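Local coordinates for enoyl-acyl carrier protein reductase (Uncultured bacterium, PDB 6KIA) that probably reduces the double bond of enoyl-acyl carrier protein in fatty acid synthesis, and binds NADH as a cofactor, at residues A[20-25]-A[36-41]; A[211-216]-A[270-275]; A[240-245]-A[359-364]; A[331-336]-A[385-390]. One frame throughout, in Å; residues are numbered along the deposited sequence.

Interaction 1 (A[20-25]-A[36-41])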
# COMPACT_ATOMS: atom_id res chain seq x y z
N ASP A 20 21.36 -12.66 -8.05
CA ASP A 20 20.18 -11.97 -8.57
C ASP A 20 19.92 -10.75 -7.70
O ASP A 20 20.33 -10.72 -6.54
CB ASP A 20 18.98 -12.91 -8.60
CG ASP A 20 19.17 -14.06 -9.57
OD1 ASP A 20 19.94 -13.89 -10.56
OD2 ASP A 20 18.59 -15.13 -9.34
N VAL A 21 19.26 -9.74 -8.26
CA VAL A 21 19.19 -8.43 -7.60
C VAL A 21 17.75 -8.03 -7.33
O VAL A 21 16.91 -8.07 -8.21
CB VAL A 21 19.86 -7.34 -8.46
CG1 VAL A 21 19.82 -5.98 -7.76
CG2 VAL A 21 21.32 -7.73 -8.75
N PHE A 22 17.49 -7.67 -6.08
CA PHE A 22 16.18 -7.21 -5.66
C PHE A 22 16.22 -5.71 -5.45
O PHE A 22 17.04 -5.22 -4.68
CB PHE A 22 15.74 -7.93 -4.38
CG PHE A 22 14.39 -7.49 -3.86
CD1 PHE A 22 14.28 -6.42 -3.00
CD2 PHE A 22 13.25 -8.20 -4.21
CE1 PHE A 22 13.03 -6.02 -2.51
CE2 PHE A 22 12.00 -7.83 -3.73
CZ PHE A 22 11.89 -6.73 -2.88
N VAL A 23 15.33 -4.98 -6.13
CA VAL A 23 15.35 -3.53 -6.05
C VAL A 23 14.07 -3.03 -5.39
O VAL A 23 12.99 -3.24 -5.92
CB VAL A 23 15.48 -2.88 -7.43
CG1 VAL A 23 15.56 -1.35 -7.29
CG2 VAL A 23 16.74 -3.40 -8.13
N LEU A 24 14.21 -2.39 -4.24
CA LEU A 24 13.07 -1.82 -3.54
C LEU A 24 12.79 -0.43 -4.07
O LEU A 24 13.56 0.50 -3.82
CB LEU A 24 13.29 -1.80 -2.02
CG LEU A 24 12.02 -1.42 -1.23
CD1 LEU A 24 10.91 -2.47 -1.40
CD2 LEU A 24 12.34 -1.15 0.24
N PHE A 25 11.71 -0.30 -4.83
CA PHE A 25 11.36 0.96 -5.47
C PHE A 25 10.35 1.70 -4.58
O PHE A 25 9.14 1.73 -4.85
CB PHE A 25 10.84 0.73 -6.89
CG PHE A 25 10.86 1.98 -7.75
CD1 PHE A 25 12.05 2.41 -8.34
CD2 PHE A 25 9.71 2.74 -7.93
CE1 PHE A 25 12.08 3.56 -9.11
CE2 PHE A 25 9.74 3.90 -8.72
CZ PHE A 25 10.92 4.31 -9.31
N GLY A 36 7.64 -7.86 4.45
CA GLY A 36 7.45 -9.27 4.15
C GLY A 36 8.27 -9.73 2.94
O GLY A 36 8.91 -10.80 2.93
N LEU A 37 8.21 -8.92 1.89
CA LEU A 37 8.81 -9.30 0.62
C LEU A 37 10.33 -9.22 0.67
O LEU A 37 11.03 -10.12 0.21
CB LEU A 37 8.25 -8.40 -0.50
CG LEU A 37 8.81 -8.61 -1.91
CD1 LEU A 37 8.71 -10.08 -2.32
CD2 LEU A 37 8.04 -7.74 -2.88
N ILE A 38 10.84 -8.13 1.23
CA ILE A 38 12.27 -7.94 1.25
C ILE A 38 12.94 -9.03 2.11
O ILE A 38 14.01 -9.55 1.73
CB ILE A 38 12.64 -6.53 1.70
CG1 ILE A 38 14.08 -6.24 1.28
CG2 ILE A 38 12.46 -6.35 3.18
CD1 ILE A 38 14.45 -4.78 1.38
N ASN A 39 12.29 -9.45 3.19
CA ASN A 39 12.89 -10.51 3.99
C ASN A 39 13.01 -11.79 3.18
O ASN A 39 14.01 -12.54 3.27
CB ASN A 39 12.08 -10.78 5.26
CG ASN A 39 12.06 -9.60 6.22
OD1 ASN A 39 12.89 -8.69 6.13
ND2 ASN A 39 11.12 -9.62 7.15
N GLU A 40 12.02 -12.03 2.32
CA GLU A 40 12.07 -13.21 1.45
C GLU A 40 13.26 -13.10 0.51
O GLU A 40 14.05 -14.06 0.31
CB GLU A 40 10.77 -13.37 0.67
CG GLU A 40 9.66 -13.82 1.57
CD GLU A 40 9.86 -15.24 2.03
OE1 GLU A 40 10.28 -16.08 1.20
OE2 GLU A 40 9.69 -15.50 3.23
N ALA A 41 13.40 -11.91 -0.07
CA ALA A 41 14.49 -11.71 -1.00
C ALA A 41 15.82 -11.90 -0.29
O ALA A 41 16.77 -12.48 -0.86
CB ALA A 41 14.40 -10.33 -1.61
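The phenyl ring of F22 lies across the inner side of helix 34-43 and meets three helix residues. Each comes from a different direction. A41 sits over one face. Its CB is 3.9 Å from the centroid of the F22 ring, 26° off the ring normal, which makes a CH-pi contact displaced toward the CG end. L37 approaches the far end of the ring. Its CG is 3.7 Å from CZ of F22, and its CD2 methyl lies at the ring edge, in plane. I38 comes in obliquely beside CE1 of F22, with its CG1 3.9 Å away, and the two side chains cross at about a right angle. The torsion of F22 explains this reach: with CG anti to the backbone N (chi1 179°), the ring extends from the strand onto the helix, against I38 and against L37 and A41, which are one turn apart. L24, two residues on, points to the same side. It adds a looser contact, with CD2 4.4 Å from CD1 of I38. All five residues are buried, and no hydrogen bond crosses the contact. F22 also meets the ring of F156 and touches A158 on strand 155-159. I38 and A41 both touch I48 on strand 47-56. The strand and helix segments run nearly antiparallel, at 162°, with their axes 9.8 Å apart. L24 is about 6 Å from the bound NADH at its nearest side-chain atom. Strand 21-25, helix 34-43 and strand 47-56 form a beta-alpha-beta unit, the crossover characteristic of NAD(P)-binding Rossmann folds.

Interaction 2 (A[211-216]-A[270-275])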
# COMPACT_ATOMS: atom_id res chain seq x y z
N ASN A 211 1.49 6.37 -11.55
CA ASN A 211 2.41 6.64 -12.65
C ASN A 211 3.88 6.33 -12.35
O ASN A 211 4.64 6.03 -13.27
CB ASN A 211 2.25 8.09 -13.09
CG ASN A 211 0.88 8.35 -13.68
OD1 ASN A 211 0.20 7.42 -14.13
ND2 ASN A 211 0.46 9.61 -13.69
N THR A 212 4.27 6.39 -11.09
CA THR A 212 5.60 5.94 -10.67
C THR A 212 5.91 4.49 -11.11
O THR A 212 7.06 4.17 -11.37
CB THR A 212 5.75 6.02 -9.15
OG1 THR A 212 4.63 5.37 -8.53
CG2 THR A 212 5.78 7.47 -8.69
N PHE A 213 4.89 3.61 -11.15
CA PHE A 213 5.08 2.24 -11.62
C PHE A 213 5.41 2.22 -13.10
O PHE A 213 6.26 1.46 -13.54
CB PHE A 213 3.83 1.40 -11.34
CG PHE A 213 4.02 -0.09 -11.44
CD1 PHE A 213 5.09 -0.73 -10.83
CD2 PHE A 213 3.05 -0.86 -12.05
CE1 PHE A 213 5.22 -2.13 -10.88
CE2 PHE A 213 3.17 -2.24 -12.12
CZ PHE A 213 4.26 -2.88 -11.52
N LEU A 214 4.73 3.09 -13.85
CA LEU A 214 5.01 3.20 -15.28
C LEU A 214 6.42 3.73 -15.47
O LEU A 214 7.14 3.26 -16.35
CB LEU A 214 4.01 4.13 -15.99
CG LEU A 214 4.35 4.39 -17.46
CD1 LEU A 214 4.19 3.10 -18.28
CD2 LEU A 214 3.52 5.52 -18.05
N HIS A 215 6.83 4.71 -14.66
CA HIS A 215 8.16 5.29 -14.80
C HIS A 215 9.21 4.27 -14.43
O HIS A 215 10.31 4.27 -14.98
CB HIS A 215 8.31 6.53 -13.93
CG HIS A 215 7.37 7.62 -14.31
ND1 HIS A 215 7.07 7.90 -15.63
CD2 HIS A 215 6.63 8.48 -13.57
CE1 HIS A 215 6.19 8.89 -15.68
NE2 HIS A 215 5.91 9.26 -14.44
N LEU A 216 8.86 3.37 -13.52
CA LEU A 216 9.75 2.28 -13.16
C LEU A 216 9.92 1.33 -14.33
O LEU A 216 11.05 0.98 -14.70
CB LEU A 216 9.20 1.53 -11.95
CG LEU A 216 9.85 0.18 -11.65
CD1 LEU A 216 11.38 0.28 -11.47
CD2 LEU A 216 9.16 -0.44 -10.45
N GLU A 270 -3.32 -0.76 -11.71
CA GLU A 270 -3.71 -2.03 -12.34
C GLU A 270 -3.64 -1.94 -13.86
O GLU A 270 -3.10 -2.84 -14.52
CB GLU A 270 -5.12 -2.42 -11.91
CG GLU A 270 -5.21 -2.80 -10.45
CD GLU A 270 -6.63 -2.96 -9.98
OE1 GLU A 270 -7.55 -2.48 -10.68
OE2 GLU A 270 -6.82 -3.53 -8.89
N ARG A 271 -4.19 -0.86 -14.42
CA ARG A 271 -4.16 -0.71 -15.88
C ARG A 271 -2.73 -0.65 -16.44
O ARG A 271 -2.46 -1.19 -17.51
CB ARG A 271 -4.95 0.52 -16.32
CG ARG A 271 -6.44 0.37 -16.12
CD ARG A 271 -7.26 1.46 -16.83
NE ARG A 271 -6.87 2.83 -16.50
CZ ARG A 271 -7.33 3.51 -15.46
NH1 ARG A 271 -8.20 2.95 -14.62
NH2 ARG A 271 -6.93 4.76 -15.26
N ILE A 272 -1.83 0.02 -15.73
CA ILE A 272 -0.43 0.06 -16.14
C ILE A 272 0.15 -1.36 -16.19
O ILE A 272 0.82 -1.75 -17.17
CB ILE A 272 0.40 0.96 -15.19
CG1 ILE A 272 0.02 2.43 -15.39
CG2 ILE A 272 1.91 0.77 -15.43
CD1 ILE A 272 0.45 3.34 -14.25
N ALA A 273 -0.14 -2.16 -15.16
CA ALA A 273 0.31 -3.56 -15.16
C ALA A 273 -0.26 -4.35 -16.33
O ALA A 273 0.45 -5.14 -16.96
CB ALA A 273 -0.06 -4.25 -13.84
N GLU A 274 -1.55 -4.19 -16.59
CA GLU A 274 -2.19 -4.92 -17.69
C GLU A 274 -1.60 -4.53 -19.05
O GLU A 274 -1.29 -5.42 -19.88
CB GLU A 274 -3.70 -4.68 -17.66
CG GLU A 274 -4.35 -5.27 -16.43
CD GLU A 274 -5.81 -4.83 -16.24
OE1 GLU A 274 -6.16 -3.71 -16.67
OE2 GLU A 274 -6.59 -5.61 -15.67
N ASP A 275 -1.36 -3.24 -19.25
CA ASP A 275 -0.78 -2.75 -20.51
C ASP A 275 0.62 -3.33 -20.68
O ASP A 275 0.99 -3.79 -21.77
CB ASP A 275 -0.66 -1.22 -20.56
CG ASP A 275 -2.01 -0.51 -20.59
OD1 ASP A 275 -3.01 -1.11 -21.03
OD2 ASP A 275 -2.02 0.70 -20.25
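In I272, chi1 of -70° sets CG2 anti to the backbone N and CG1 beside it, and both branches meet helix 196-219. CG2 reaches the backbone of L214, 3.9 Å from its CA. The same methyl lies 3.9 Å from CD2 of F213. CD1, carried outward by an extended chi2, rests 4.0 Å from CB of L214. It also lies near OD1 of N211. With CG of F213 anti to the backbone N (chi1 -165°), the ring reaches toward helix 263-278. There the ring and I272 point past one another, and CB of A273 meets the ring edge near its plane, 4.2 Å from CE2. The contact is apolar, and no hydrogen bond crosses between the two segments. The amide of N211 is held on both ends: OD1 takes a hydrogen bond from R268 NE, one turn before I272, and ND2 hydrogen-bonds E207 OE1. The R268 bond thus joins the same two helices beside the apolar contact. The helix segments run roughly parallel, at 26°, with axes 9.3 Å apart. F213 continues inward to Y236 and A238 of strand 234-240 and meets H159 edge-to-face. T212 and L216 turn to helix 120-146. E270, on the second helix, touches V421 and W423 of strand 421-423. The two helices therefore lie side by side, with F213 of the first reaching both A273 of the second and strand 234-240 of the sheet.

Interaction 3 (A[240-245]-A[359-364]). With NAI (1,4-dihydronicotinamide adenine dinucleotide), chain D.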
# COMPACT_ATOMS: atom_id res chain seq x y z
N GLY A 240 -1.11 -3.38 -4.39
CA GLY A 240 -2.35 -2.71 -4.73
C GLY A 240 -3.30 -2.80 -3.57
O GLY A 240 -3.12 -3.63 -2.68
N TYR A 241 -4.30 -1.92 -3.55
CA TYR A 241 -5.47 -2.15 -2.69
C TYR A 241 -6.71 -2.00 -3.56
O TYR A 241 -6.84 -1.01 -4.28
CB TYR A 241 -5.55 -1.19 -1.51
CG TYR A 241 -6.79 -1.48 -0.68
CD1 TYR A 241 -6.88 -2.66 0.05
CD2 TYR A 241 -7.88 -0.61 -0.68
CE1 TYR A 241 -8.01 -2.98 0.78
CE2 TYR A 241 -9.01 -0.91 0.06
CZ TYR A 241 -9.07 -2.08 0.79
OH TYR A 241 -10.21 -2.40 1.53
N HIS A 242 -7.59 -3.01 -3.52
CA HIS A 242 -8.81 -2.96 -4.33
C HIS A 242 -9.86 -3.81 -3.62
O HIS A 242 -10.54 -4.64 -4.24
CB HIS A 242 -8.55 -3.47 -5.75
CG HIS A 242 -9.60 -3.06 -6.74
ND1 HIS A 242 -9.36 -3.02 -8.10
CD2 HIS A 242 -10.89 -2.68 -6.57
CE1 HIS A 242 -10.46 -2.60 -8.72
NE2 HIS A 242 -11.40 -2.39 -7.82
N GLY A 243 -9.92 -3.66 -2.30
CA GLY A 243 -10.79 -4.49 -1.49
C GLY A 243 -10.23 -5.89 -1.31
O GLY A 243 -9.33 -6.32 -2.03
N THR A 244 -10.82 -6.63 -0.37
CA THR A 244 -10.27 -7.93 0.02
C THR A 244 -11.39 -8.93 0.38
O THR A 244 -12.39 -8.54 0.98
CB THR A 244 -9.34 -7.74 1.24
OG1 THR A 244 -8.29 -6.83 0.89
CG2 THR A 244 -8.76 -9.08 1.71
N GLU A 245 -11.23 -10.20 0.01
CA GLU A 245 -12.20 -11.21 0.44
C GLU A 245 -11.90 -11.67 1.84
O GLU A 245 -10.78 -12.12 2.18
CB GLU A 245 -12.21 -12.42 -0.50
CG GLU A 245 -12.60 -12.10 -1.93
CD GLU A 245 -12.60 -13.32 -2.83
OE1 GLU A 245 -11.55 -13.97 -2.94
OE2 GLU A 245 -13.65 -13.63 -3.43
N ARG A 359 -20.63 -3.35 -0.49
CA ARG A 359 -19.97 -4.49 -1.14
C ARG A 359 -20.23 -4.49 -2.64
O ARG A 359 -20.38 -5.53 -3.27
CB ARG A 359 -20.42 -5.82 -0.51
CG ARG A 359 -19.99 -5.95 0.94
CD ARG A 359 -19.81 -7.39 1.42
NE ARG A 359 -21.06 -8.14 1.58
CZ ARG A 359 -21.72 -8.22 2.74
NH1 ARG A 359 -21.28 -7.55 3.80
NH2 ARG A 359 -22.85 -8.95 2.83
N ASN A 360 -20.25 -3.29 -3.18
CA ASN A 360 -20.48 -3.04 -4.59
C ASN A 360 -19.16 -2.80 -5.29
O ASN A 360 -18.56 -1.73 -5.18
CB ASN A 360 -21.41 -1.84 -4.74
CG ASN A 360 -21.82 -1.57 -6.18
OD1 ASN A 360 -21.13 -1.93 -7.13
ND2 ASN A 360 -22.97 -0.92 -6.33
N PHE A 361 -18.71 -3.80 -6.02
CA PHE A 361 -17.39 -3.78 -6.64
C PHE A 361 -17.29 -2.77 -7.78
O PHE A 361 -16.30 -2.04 -7.90
CB PHE A 361 -17.04 -5.17 -7.15
CG PHE A 361 -15.62 -5.30 -7.64
CD1 PHE A 361 -14.58 -5.57 -6.76
CD2 PHE A 361 -15.33 -5.16 -9.00
CE1 PHE A 361 -13.27 -5.68 -7.21
CE2 PHE A 361 -14.02 -5.28 -9.46
CZ PHE A 361 -13.00 -5.54 -8.56
N GLU A 362 -18.34 -2.67 -8.58
CA GLU A 362 -18.27 -1.87 -9.78
C GLU A 362 -18.26 -0.39 -9.40
O GLU A 362 -17.66 0.43 -10.08
CB GLU A 362 -19.46 -2.16 -10.72
CG GLU A 362 -20.22 -3.48 -10.50
CD GLU A 362 -19.35 -4.72 -10.32
OE1 GLU A 362 -18.44 -4.93 -11.14
OE2 GLU A 362 -19.59 -5.48 -9.36
N ALA A 363 -18.87 -0.08 -8.26
CA ALA A 363 -18.99 1.30 -7.81
C ALA A 363 -17.77 1.80 -7.04
O ALA A 363 -17.70 2.97 -6.68
CB ALA A 363 -20.25 1.45 -6.94
N TRP A 364 -16.79 0.92 -6.82
CA TRP A 364 -15.62 1.22 -5.99
C TRP A 364 -14.70 2.27 -6.58
O TRP A 364 -14.42 2.25 -7.78
CB TRP A 364 -14.84 -0.08 -5.78
CG TRP A 364 -13.72 -0.05 -4.77
CD1 TRP A 364 -13.81 -0.32 -3.44
CD2 TRP A 364 -12.32 0.23 -5.03
NE1 TRP A 364 -12.58 -0.22 -2.84
CE2 TRP A 364 -11.65 0.12 -3.79
CE3 TRP A 364 -11.58 0.57 -6.18
CZ2 TRP A 364 -10.28 0.32 -3.66
CZ3 TRP A 364 -10.22 0.79 -6.05
CH2 TRP A 364 -9.57 0.66 -4.80
PA NAI D . 4.33 2.69 4.21
O1A NAI D . 5.32 1.85 4.97
O2A NAI D . 4.10 4.10 4.73
O5B NAI D . 4.80 2.70 2.69
C5B NAI D . 4.53 3.83 1.88
C4B NAI D . 5.53 3.67 0.69
O4B NAI D . 5.17 4.81 -0.29
C3B NAI D . 6.75 3.82 1.04
O3B NAI D . 7.66 2.87 0.34
C2B NAI D . 7.12 5.38 0.63
O2B NAI D . 8.58 5.53 0.55
C1B NAI D . 6.50 5.54 -0.49
N9A NAI D . 6.07 6.94 -0.68
C8A NAI D . 5.19 7.75 -0.06
N7A NAI D . 5.22 8.93 -0.66
C5A NAI D . 6.13 8.87 -1.67
C6A NAI D . 6.51 9.86 -2.55
N6A NAI D . 6.10 11.23 -2.73
N1A NAI D . 7.44 9.57 -3.47
C2A NAI D . 8.01 8.32 -3.51
N3A NAI D . 7.62 7.33 -2.63
C4A NAI D . 6.67 7.63 -1.69
O3 NAI D . 2.84 1.99 4.18
PN NAI D . 2.32 0.71 3.35
O1N NAI D . 3.16 -0.49 3.66
O2N NAI D . 0.87 0.57 3.79
O5D NAI D . 2.42 1.08 1.80
C5D NAI D . 3.15 0.27 0.89
C4D NAI D . 2.20 -0.11 -0.26
O4D NAI D . 1.29 -0.95 0.20
C3D NAI D . 1.42 1.11 -0.75
O3D NAI D . 1.42 1.21 -2.13
C2D NAI D . -0.01 0.77 -0.26
O2D NAI D . -0.98 1.56 -1.04
C1D NAI D . -0.10 -0.52 -0.42
N1N NAI D . -1.18 -1.14 0.36
C2N NAI D . -1.42 -0.80 1.67
C3N NAI D . -2.50 -1.37 2.35
C7N NAI D . -2.77 -1.05 3.82
O7N NAI D . -3.86 -1.28 4.32
N7N NAI D . -1.73 -0.47 4.60
C4N NAI D . -3.33 -2.30 1.74
C5N NAI D . -3.05 -2.68 0.43
C6N NAI D . -1.98 -2.09 -0.26
O HOH W 1 -13.81 -1.89 -9.06
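One water joins H242 to F361. It is 2.8 Å from NE2 of H242, at the edge of the imidazole and in its plane. It donates to F361 O at 2.8 Å, and it also lies over a face of the F361 ring. The imidazole itself is held between two aromatic groups. W364 covers one face as an offset stack, with the centroids of the H242 ring and the W364 six-membered ring 4.2 Å apart and the planes at 27°. CZ of F361 lies over the opposite face. The plane of the F361 ring is only 10° from that of H242, but the rings are slid apart and barely overlap. The tryptophan also receives CA of H242 over its six-membered ring, at 4.1 Å from the centroid, as a CH-pi contact. CH2 of W364 presses to 3.2 Å from Y241 O, a buried carbonyl oxygen without a hydrogen-bond partner. Polar ends are fixed by outside residues. H242 ND1 binds E270, while T256 OG1 bonds both W364 NE1 and Y241 OH, the latter also held by E290 and Y257 N. F361 and W364 are the ends of a type I turn, overlapped by an Asx motif in which N360 OD1 accepts from A363 N. On its other side Y241 meets the cofactor: its CB is 3.5 Å from C5N of NADH, and G240 O is 3.1 Å from C6N. The aromatic cluster thus backs the nicotinamide end of the NADH site, reached from the carboxyl end of strand 234-240.

Interaction 4 (A[331-336]-A[385-390])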
# COMPACT_ATOMS: atom_id res chain seq x y z
N GLU A 331 -4.91 -12.41 24.82
CA GLU A 331 -4.11 -11.82 25.89
C GLU A 331 -4.05 -10.29 25.91
O GLU A 331 -3.82 -9.71 26.96
CB GLU A 331 -2.70 -12.40 25.85
CG GLU A 331 -2.60 -13.77 26.50
CD GLU A 331 -1.25 -14.44 26.29
OE1 GLU A 331 -0.47 -13.95 25.45
OE2 GLU A 331 -0.98 -15.45 26.97
N VAL A 332 -4.28 -9.61 24.79
CA VAL A 332 -4.21 -8.15 24.81
C VAL A 332 -5.57 -7.49 25.14
O VAL A 332 -5.64 -6.28 25.31
CB VAL A 332 -3.68 -7.57 23.47
CG1 VAL A 332 -2.25 -8.03 23.23
CG2 VAL A 332 -4.59 -7.94 22.30
N LEU A 333 -6.62 -8.30 25.29
CA LEU A 333 -7.93 -7.77 25.66
C LEU A 333 -8.09 -7.72 27.19
O LEU A 333 -7.57 -8.59 27.91
CB LEU A 333 -9.05 -8.60 25.03
CG LEU A 333 -9.06 -8.65 23.50
CD1 LEU A 333 -10.17 -9.56 22.98
CD2 LEU A 333 -9.23 -7.22 22.97
N SER A 334 -8.80 -6.71 27.68
CA SER A 334 -9.06 -6.54 29.11
C SER A 334 -9.82 -7.73 29.63
O SER A 334 -10.57 -8.37 28.89
CB SER A 334 -9.85 -5.26 29.38
OG SER A 334 -9.23 -4.13 28.83
N GLU A 335 -9.60 -8.06 30.91
CA GLU A 335 -10.38 -9.10 31.56
C GLU A 335 -11.87 -8.82 31.41
O GLU A 335 -12.31 -7.69 31.56
CB GLU A 335 -10.01 -9.23 33.05
CG GLU A 335 -10.15 -10.66 33.58
CD GLU A 335 -10.08 -10.74 35.10
OE1 GLU A 335 -9.62 -9.77 35.73
OE2 GLU A 335 -10.48 -11.79 35.65
N GLY A 336 -12.65 -9.85 31.11
CA GLY A 336 -14.08 -9.64 30.97
C GLY A 336 -14.47 -9.41 29.52
O GLY A 336 -15.65 -9.43 29.18
N LYS A 385 -11.55 0.03 22.66
CA LYS A 385 -11.73 0.15 24.10
C LYS A 385 -11.83 -1.21 24.79
O LYS A 385 -11.74 -1.28 26.03
CB LYS A 385 -12.98 0.96 24.44
CG LYS A 385 -12.98 2.41 23.98
CD LYS A 385 -14.28 3.07 24.41
CE LYS A 385 -14.65 4.26 23.54
NZ LYS A 385 -13.48 4.81 22.80
N MET A 386 -11.94 -2.29 24.00
CA MET A 386 -11.83 -3.63 24.59
C MET A 386 -10.42 -4.03 25.05
O MET A 386 -10.25 -5.07 25.70
CB MET A 386 -12.32 -4.69 23.61
CG MET A 386 -13.79 -4.61 23.29
SD MET A 386 -14.14 -5.77 21.96
CE MET A 386 -15.88 -5.45 21.70
N HIS A 387 -9.42 -3.23 24.71
CA HIS A 387 -8.02 -3.60 24.92
C HIS A 387 -7.46 -3.14 26.26
O HIS A 387 -7.84 -2.08 26.77
CB HIS A 387 -7.15 -3.04 23.79
CG HIS A 387 -7.34 -3.74 22.49
ND1 HIS A 387 -8.47 -3.60 21.72
CD2 HIS A 387 -6.53 -4.59 21.81
CE1 HIS A 387 -8.36 -4.33 20.62
NE2 HIS A 387 -7.19 -4.96 20.66
N LYS A 388 -6.56 -3.95 26.82
CA LYS A 388 -5.85 -3.57 28.05
C LYS A 388 -5.16 -2.24 27.84
O LYS A 388 -5.23 -1.34 28.68
CB LYS A 388 -4.82 -4.63 28.45
CG LYS A 388 -5.40 -5.95 28.89
CD LYS A 388 -4.32 -6.89 29.41
CE LYS A 388 -4.91 -8.24 29.79
NZ LYS A 388 -3.89 -9.33 29.90
N SER A 389 -4.51 -2.11 26.68
CA SER A 389 -3.74 -0.94 26.32
C SER A 389 -3.90 -0.61 24.84
O SER A 389 -3.81 -1.49 23.99
CB SER A 389 -2.26 -1.14 26.63
OG SER A 389 -1.53 -0.04 26.14
N ARG A 390 -4.14 0.67 24.55
CA ARG A 390 -4.36 1.12 23.18
C ARG A 390 -3.07 1.12 22.36
O ARG A 390 -3.08 1.50 21.19
CB ARG A 390 -4.97 2.53 23.19
CG ARG A 390 -4.03 3.58 23.76
CD ARG A 390 -4.49 4.99 23.46
NE ARG A 390 -3.73 5.98 24.21
CZ ARG A 390 -3.96 6.32 25.48
NH1 ARG A 390 -4.96 5.75 26.16
NH2 ARG A 390 -3.20 7.23 26.07
O HOH W 2 -3.76 -4.37 25.12
O HOH W 3 -11.13 -2.36 28.36
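The imidazole of H387 carries a methyl of L333 on one face. CD2 of L333 stands 3.7 Å from the centroid of the H387 ring and 5° off its normal, a CH-pi contact centred almost on the ring. V332 lies alongside, pointing the same way, with CG2 3.9 Å from CD2 of H387 in an oblique approach. The ring cannot turn easily, because both nitrogens are engaged: ND1 bonds to I383 O and NE2 to V394 N. This is consistent with a proton on ND1, since NE2 must accept from the V394 amide. The backbones form a single beta bridge between L333 and H387. It is flanked by two straight hydrogen bonds, K388 N to V332 O (2.9 Å) and S334 N to M386 O (3.0 Å). This is the bonding pattern of a non-hydrogen-bonded antiparallel pair, although neither segment is a regular strand. The bridge joins the loop after helix 320-331 to the loop after helix 370-385. K388 then reaches back over the first loop. Extended beyond CG, its chain carries CE past L333 O at 3.3 Å and brings NZ to E331 O, to which it donates at 3.0 Å, in the carbonyl plane. V332 O probably has a second donor in a water, which also accepts from S389 N. A different water lies 2.6 Å from S334 OG and donates to K385 O. CB of M386 meets CD2 of L333 at 4.0 Å, while the rest of that side chain leads away to H337 just before helix 339-351 and to L342 and K345 on it.

From the N terminus, interaction 1 closes first, a short loop of ten residues within the first beta-alpha-beta unit. It closes before the others open. Interaction 2 opens at 211-216, pairing helices 196-219 and 263-278; interaction 3 opens at 240-245 before interaction 2 closes at 270-275, so these two cross. Interaction 3 ties the end of strand 234-240 to the loop before helix 370-385. Interaction 4 opens at 331-336, inside interaction 3, and closes beyond it at 385-390, so they cross. None is nested. F25 packs on T212 and L216, linking interactions 1 and 2, and E270 probably hydrogen-bonds H242, linking 2 and 3. Interaction 4 ties two loops between helices and touches none of the others.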